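Local coordinates for CRISPR-associated protein, Cse1 family (PDB 4H3T) that probably serves as the large subunit of a type I-E CRISPR Cascade complex, which recognises invading DNA under the guidance of CRISPR RNA, at residues 5-17 / 94-106. The protein carries 1 engineered substitution. Sequence-based numbering, arbitrary orientation.
Sequences EPEMHFDLSSEPW and YFARWRHRFDLFS
Arg99 meets Asp11 side-on: NE and NH2 both reach Asp11 OD2, each at 2.8 Å, with that oxygen in the guanidinium plane and the carboxylate turned 63° from it. NE takes the syn lone pair of OD2, while NH2 comes from above the carboxylate plane. Asp11 OD1 turns back to its own segment, accepting from Ser13 N in an Asx turn and from Ser13 OG, so both carboxylate oxygens are doubly gripped. An asparagine here would probably leave Arg99 without its charged mate, its NE and NH2 facing a neutral amide. Asp103 reaches across to residues 5-17. With its CG anti to the backbone N (chi1 180°), OD1 takes Phe10 N (2.9 Å) and Phe105 N from opposite faces, the latter another Asx turn, while OD2 receives His9 ND1 at 2.6 Å on its syn side. Glu7 OE1 holds the far side of that imidazole, at NE2, fixing its rotation. Leu104 N bonds to Phe10 O and Leu12 N to Phe102 O, a single beta bridge pairing Asp11 with Asp103. Phe10 CB rests 3.7 Å from Phe105 CE2. The contact ties the loop before strand 18-22 to the 3-10 turn and loop following helix 88-98; Leu12 reaches helix 157-170, and Leu104 and Phe105 pack on strand 263-272.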
loop_
_atom_site.group_PDB
_atom_site.type_symbol
_atom_site.label_atom_id
_atom_site.label_comp_id
_atom_site.label_asym_id
_atom_site.label_seq_id
_atom_site.Cartn_x
_atom_site.Cartn_y
_atom_site.Cartn_z
ATOM N N GLU A 5 -29.699 -11.764 -31.496
ATOM C CA GLU A 5 -29.062 -10.663 -30.740
ATOM C C GLU A 5 -27.532 -10.677 -30.911
ATOM O O GLU A 5 -26.916 -11.738 -30.747
ATOM C CB GLU A 5 -29.408 -10.729 -29.226
ATOM C CG GLU A 5 -30.895 -10.588 -28.890
ATOM C CD GLU A 5 -31.579 -9.394 -29.526
ATOM O OE1 GLU A 5 -31.181 -8.247 -29.214
ATOM O OE2 GLU A 5 -32.442 -9.608 -30.410
ATOM N N PRO A 6 -26.903 -9.515 -31.214
ATOM C CA PRO A 6 -25.437 -9.510 -31.367
ATOM C C PRO A 6 -24.729 -9.885 -30.072
ATOM O O PRO A 6 -25.211 -9.599 -28.952
ATOM C CB PRO A 6 -25.087 -8.081 -31.804
ATOM C CG PRO A 6 -26.308 -7.279 -31.642
ATOM C CD PRO A 6 -27.494 -8.184 -31.457
ATOM N N GLU A 7 -23.581 -10.533 -30.219
ATOM C CA GLU A 7 -22.805 -10.973 -29.068
ATOM C C GLU A 7 -22.232 -9.780 -28.320
ATOM O O GLU A 7 -21.861 -8.777 -28.921
ATOM C CB GLU A 7 -21.658 -11.879 -29.522
ATOM C CG GLU A 7 -22.090 -13.220 -30.090
ATOM C CD GLU A 7 -21.003 -13.941 -30.866
ATOM O OE1 GLU A 7 -19.807 -13.604 -30.693
ATOM O OE2 GLU A 7 -21.360 -14.805 -31.698
HETATM N N MSE A 8 -22.192 -9.877 -27.009
HETATM C CA MSE A 8 -21.556 -8.882 -26.167
HETATM C C MSE A 8 -20.060 -9.235 -25.958
HETATM O O MSE A 8 -19.730 -10.360 -25.598
HETATM C CB MSE A 8 -22.263 -8.809 -24.805
HETATM C CG MSE A 8 -23.704 -8.360 -24.950
HETATM SE SE MSE A 8 -24.544 -8.348 -23.239
HETATM C CE MSE A 8 -24.888 -10.206 -23.064
ATOM N N HIS A 9 -19.194 -8.277 -26.252
ATOM C CA HIS A 9 -17.757 -8.356 -26.133
ATOM C C HIS A 9 -17.198 -7.072 -25.552
ATOM O O HIS A 9 -17.771 -6.000 -25.770
ATOM C CB HIS A 9 -17.128 -8.592 -27.515
ATOM C CG HIS A 9 -17.513 -9.906 -28.113
ATOM N ND1 HIS A 9 -17.214 -11.109 -27.481
ATOM C CD2 HIS A 9 -18.218 -10.172 -29.237
ATOM C CE1 HIS A 9 -17.703 -12.060 -28.264
ATOM N NE2 HIS A 9 -18.345 -11.547 -29.309
ATOM N N PHE A 10 -16.086 -7.185 -24.806
ATOM C CA PHE A 10 -15.338 -6.024 -24.271
ATOM C C PHE A 10 -13.894 -6.469 -24.101
ATOM O O PHE A 10 -13.505 -7.076 -23.094
ATOM C CB PHE A 10 -15.973 -5.458 -22.988
ATOM C CG PHE A 10 -15.393 -4.138 -22.548
ATOM C CD1 PHE A 10 -15.777 -2.947 -23.168
ATOM C CD2 PHE A 10 -14.420 -4.080 -21.552
ATOM C CE1 PHE A 10 -15.252 -1.731 -22.740
ATOM C CE2 PHE A 10 -13.909 -2.858 -21.121
ATOM C CZ PHE A 10 -14.293 -1.701 -21.746
ATOM N N ASP A 11 -13.120 -6.227 -25.147
ATOM C CA ASP A 11 -11.725 -6.653 -25.241
ATOM C C ASP A 11 -10.859 -5.655 -24.461
ATOM O O ASP A 11 -10.627 -4.528 -24.902
ATOM C CB ASP A 11 -11.302 -6.780 -26.732
ATOM C CG ASP A 11 -9.856 -7.230 -26.998
ATOM O OD1 ASP A 11 -9.065 -7.266 -26.068
ATOM O OD2 ASP A 11 -9.531 -7.493 -28.135
ATOM N N LEU A 12 -10.328 -6.118 -23.345
ATOM C CA LEU A 12 -9.511 -5.306 -22.431
ATOM C C LEU A 12 -8.168 -4.924 -23.029
ATOM O O LEU A 12 -7.500 -4.004 -22.530
ATOM C CB LEU A 12 -9.323 -6.057 -21.104
ATOM C CG LEU A 12 -10.581 -6.393 -20.300
ATOM C CD1 LEU A 12 -10.202 -7.231 -19.087
ATOM C CD2 LEU A 12 -11.333 -5.147 -19.911
ATOM N N SER A 13 -7.739 -5.604 -24.073
ATOM C CA SER A 13 -6.505 -5.182 -24.738
ATOM C C SER A 13 -6.722 -3.975 -25.665
ATOM O O SER A 13 -5.745 -3.329 -26.005
ATOM C CB SER A 13 -5.891 -6.322 -25.546
ATOM O OG SER A 13 -6.569 -6.566 -26.771
ATOM N N SER A 14 -7.970 -3.707 -26.146
ATOM C CA SER A 14 -8.201 -2.643 -27.123
ATOM C C SER A 14 -9.285 -1.627 -26.727
ATOM O O SER A 14 -9.343 -0.562 -27.324
ATOM C CB SER A 14 -8.544 -3.253 -28.490
ATOM O OG SER A 14 -9.612 -4.179 -28.355
ATOM N N GLU A 15 -10.057 -1.882 -25.691
ATOM C CA GLU A 15 -11.077 -0.930 -25.190
ATOM C C GLU A 15 -10.542 -0.123 -24.042
ATOM O O GLU A 15 -9.794 -0.666 -23.232
ATOM C CB GLU A 15 -12.323 -1.669 -24.658
ATOM C CG GLU A 15 -12.971 -2.520 -25.702
ATOM C CD GLU A 15 -13.965 -1.837 -26.604
ATOM O OE1 GLU A 15 -13.917 -0.595 -26.770
ATOM O OE2 GLU A 15 -14.813 -2.574 -27.147
ATOM N N PRO A 16 -11.023 1.113 -23.869
ATOM C CA PRO A 16 -10.494 1.953 -22.761
ATOM C C PRO A 16 -11.066 1.576 -21.389
ATOM O O PRO A 16 -12.266 1.474 -21.231
ATOM C CB PRO A 16 -10.876 3.387 -23.176
ATOM C CG PRO A 16 -12.000 3.257 -24.162
ATOM C CD PRO A 16 -11.903 1.881 -24.790
ATOM N N TRP A 17 -10.197 1.290 -20.399
ATOM C CA TRP A 17 -10.686 1.021 -19.061
ATOM C C TRP A 17 -9.710 1.366 -17.924
ATOM O O TRP A 17 -10.110 1.258 -16.775
ATOM C CB TRP A 17 -11.116 -0.468 -18.916
ATOM C CG TRP A 17 -10.030 -1.463 -19.090
ATOM C CD1 TRP A 17 -9.407 -1.809 -20.253
ATOM C CD2 TRP A 17 -9.431 -2.250 -18.059
ATOM N NE1 TRP A 17 -8.436 -2.737 -20.011
ATOM C CE2 TRP A 17 -8.461 -3.076 -18.678
ATOM C CE3 TRP A 17 -9.702 -2.432 -16.691
ATOM C CZ2 TRP A 17 -7.743 -4.056 -17.970
ATOM C CZ3 TRP A 17 -9.012 -3.414 -15.996
ATOM C CH2 TRP A 17 -8.048 -4.227 -16.638
ATOM N N TYR A 94 2.218 -10.059 -28.595
ATOM C CA TYR A 94 1.651 -10.689 -27.393
ATOM C C TYR A 94 0.119 -10.638 -27.432
ATOM O O TYR A 94 -0.518 -11.676 -27.269
ATOM C CB TYR A 94 2.205 -10.055 -26.109
ATOM C CG TYR A 94 1.749 -10.775 -24.860
ATOM C CD1 TYR A 94 2.411 -11.911 -24.405
ATOM C CD2 TYR A 94 0.612 -10.371 -24.185
ATOM C CE1 TYR A 94 1.963 -12.597 -23.291
ATOM C CE2 TYR A 94 0.101 -11.101 -23.130
ATOM C CZ TYR A 94 0.801 -12.183 -22.649
ATOM O OH TYR A 94 0.297 -12.835 -21.555
ATOM N N PHE A 95 -0.472 -9.454 -27.657
ATOM C CA PHE A 95 -1.947 -9.339 -27.661
ATOM C C PHE A 95 -2.578 -10.033 -28.857
ATOM O O PHE A 95 -3.690 -10.533 -28.698
ATOM C CB PHE A 95 -2.416 -7.879 -27.552
ATOM C CG PHE A 95 -2.243 -7.328 -26.167
ATOM C CD1 PHE A 95 -2.845 -7.947 -25.076
ATOM C CD2 PHE A 95 -1.421 -6.230 -25.932
ATOM C CE1 PHE A 95 -2.692 -7.435 -23.801
ATOM C CE2 PHE A 95 -1.221 -5.756 -24.626
ATOM C CZ PHE A 95 -1.806 -6.405 -23.572
ATOM N N ALA A 96 -1.873 -10.218 -29.988
ATOM C CA ALA A 96 -2.437 -11.028 -31.089
ATOM C C ALA A 96 -2.547 -12.478 -30.595
ATOM O O ALA A 96 -3.577 -13.098 -30.787
ATOM C CB ALA A 96 -1.567 -10.944 -32.354
ATOM N N ARG A 97 -1.525 -12.991 -29.876
ATOM C CA ARG A 97 -1.570 -14.366 -29.345
ATOM C C ARG A 97 -2.628 -14.568 -28.245
ATOM O O ARG A 97 -3.238 -15.618 -28.206
ATOM C CB ARG A 97 -0.183 -14.778 -28.785
ATOM C CG ARG A 97 -0.067 -16.108 -28.011
ATOM C CD ARG A 97 -0.023 -17.344 -28.887
ATOM N NE ARG A 97 0.136 -18.596 -28.129
ATOM C CZ ARG A 97 -0.840 -19.273 -27.510
ATOM N NH1 ARG A 97 -2.088 -18.812 -27.507
ATOM N NH2 ARG A 97 -0.568 -20.404 -26.873
ATOM N N TRP A 98 -2.826 -13.609 -27.347
ATOM C CA TRP A 98 -3.642 -13.845 -26.166
ATOM C C TRP A 98 -4.926 -13.075 -26.076
ATOM O O TRP A 98 -5.664 -13.262 -25.077
ATOM C CB TRP A 98 -2.779 -13.501 -24.941
ATOM C CG TRP A 98 -1.646 -14.476 -24.770
ATOM C CD1 TRP A 98 -0.336 -14.282 -25.080
ATOM C CD2 TRP A 98 -1.776 -15.854 -24.422
ATOM N NE1 TRP A 98 0.376 -15.438 -24.881
ATOM C CE2 TRP A 98 -0.485 -16.425 -24.476
ATOM C CE3 TRP A 98 -2.868 -16.669 -24.080
ATOM C CZ2 TRP A 98 -0.250 -17.766 -24.172
ATOM C CZ3 TRP A 98 -2.637 -17.999 -23.791
ATOM C CH2 TRP A 98 -1.341 -18.533 -23.813
ATOM N N ARG A 99 -5.260 -12.261 -27.062
ATOM C CA ARG A 99 -6.468 -11.457 -26.857
ATOM C C ARG A 99 -7.762 -12.276 -26.786
ATOM O O ARG A 99 -8.692 -11.783 -26.172
ATOM C CB ARG A 99 -6.615 -10.325 -27.830
ATOM C CG ARG A 99 -7.022 -10.716 -29.181
ATOM C CD ARG A 99 -6.735 -9.594 -30.162
ATOM N NE ARG A 99 -7.521 -8.381 -29.901
ATOM C CZ ARG A 99 -7.502 -7.283 -30.664
ATOM N NH1 ARG A 99 -6.708 -7.213 -31.728
ATOM N NH2 ARG A 99 -8.274 -6.246 -30.365
ATOM N N HIS A 100 -7.771 -13.554 -27.213
ATOM C CA HIS A 100 -8.940 -14.434 -27.008
ATOM C C HIS A 100 -9.180 -14.688 -25.478
ATOM O O HIS A 100 -10.237 -15.183 -25.067
ATOM C CB HIS A 100 -8.747 -15.767 -27.772
ATOM C CG HIS A 100 -7.642 -16.636 -27.211
ATOM N ND1 HIS A 100 -6.294 -16.361 -27.467
ATOM C CD2 HIS A 100 -7.721 -17.782 -26.487
ATOM C CE1 HIS A 100 -5.598 -17.307 -26.845
ATOM N NE2 HIS A 100 -6.406 -18.172 -26.214
ATOM N N ARG A 101 -8.215 -14.310 -24.645
ATOM C CA ARG A 101 -8.314 -14.433 -23.189
ATOM C C ARG A 101 -8.563 -13.114 -22.467
ATOM O O ARG A 101 -8.753 -13.159 -21.241
ATOM C CB ARG A 101 -7.052 -15.096 -22.642
ATOM C CG ARG A 101 -6.823 -16.516 -23.175
ATOM C CD ARG A 101 -7.902 -17.530 -22.738
ATOM N NE ARG A 101 -7.960 -17.683 -21.261
ATOM C CZ ARG A 101 -7.326 -18.600 -20.541
ATOM N NH1 ARG A 101 -6.532 -19.504 -21.135
ATOM N NH2 ARG A 101 -7.454 -18.616 -19.223
ATOM N N PHE A 102 -8.615 -11.973 -23.197
ATOM C CA PHE A 102 -8.850 -10.652 -22.628
ATOM C C PHE A 102 -10.257 -10.119 -22.859
ATOM O O PHE A 102 -10.493 -8.950 -22.600
ATOM C CB PHE A 102 -7.832 -9.653 -23.175
ATOM C CG PHE A 102 -6.508 -9.833 -22.485
ATOM C CD1 PHE A 102 -6.267 -9.252 -21.252
ATOM C CD2 PHE A 102 -5.502 -10.591 -23.071
ATOM C CE1 PHE A 102 -5.067 -9.466 -20.593
ATOM C CE2 PHE A 102 -4.310 -10.828 -22.405
ATOM C CZ PHE A 102 -4.086 -10.237 -21.180
ATOM N N ASP A 103 -11.193 -10.961 -23.259
ATOM C CA ASP A 103 -12.583 -10.528 -23.449
ATOM C C ASP A 103 -13.321 -10.710 -22.097
ATOM O O ASP A 103 -13.508 -11.822 -21.581
ATOM C CB ASP A 103 -13.227 -11.263 -24.657
ATOM C CG ASP A 103 -14.696 -10.922 -24.989
ATOM O OD1 ASP A 103 -15.248 -9.968 -24.396
ATOM O OD2 ASP A 103 -15.290 -11.633 -25.806
ATOM N N LEU A 104 -13.788 -9.584 -21.545
ATOM C CA LEU A 104 -14.546 -9.585 -20.298
ATOM C C LEU A 104 -15.855 -10.409 -20.380
ATOM O O LEU A 104 -16.309 -10.923 -19.364
ATOM C CB LEU A 104 -14.904 -8.127 -19.920
ATOM C CG LEU A 104 -15.275 -7.863 -18.465
ATOM C CD1 LEU A 104 -14.093 -8.092 -17.535
ATOM C CD2 LEU A 104 -15.823 -6.442 -18.305
ATOM N N PHE A 105 -16.473 -10.491 -21.568
ATOM C CA PHE A 105 -17.728 -11.213 -21.755
ATOM C C PHE A 105 -17.597 -12.409 -22.686
ATOM O O PHE A 105 -18.597 -12.857 -23.227
ATOM C CB PHE A 105 -18.820 -10.251 -22.249
ATOM C CG PHE A 105 -18.931 -8.985 -21.420
ATOM C CD1 PHE A 105 -19.020 -9.045 -20.035
ATOM C CD2 PHE A 105 -18.912 -7.738 -22.026
ATOM C CE1 PHE A 105 -19.153 -7.873 -19.271
ATOM C CE2 PHE A 105 -19.117 -6.576 -21.280
ATOM C CZ PHE A 105 -19.221 -6.646 -19.907
ATOM N N SER A 106 -16.397 -13.007 -22.793
ATOM C CA SER A 106 -16.220 -14.223 -23.590
ATOM C C SER A 106 -17.128 -15.318 -23.023
ATOM O O SER A 106 -17.254 -15.430 -21.807
ATOM C CB SER A 106 -14.771 -14.697 -23.565
ATOM O OG SER A 106 -14.653 -16.006 -24.105
HETATM O O HOH W 1 -20.040 -12.986 -25.583
#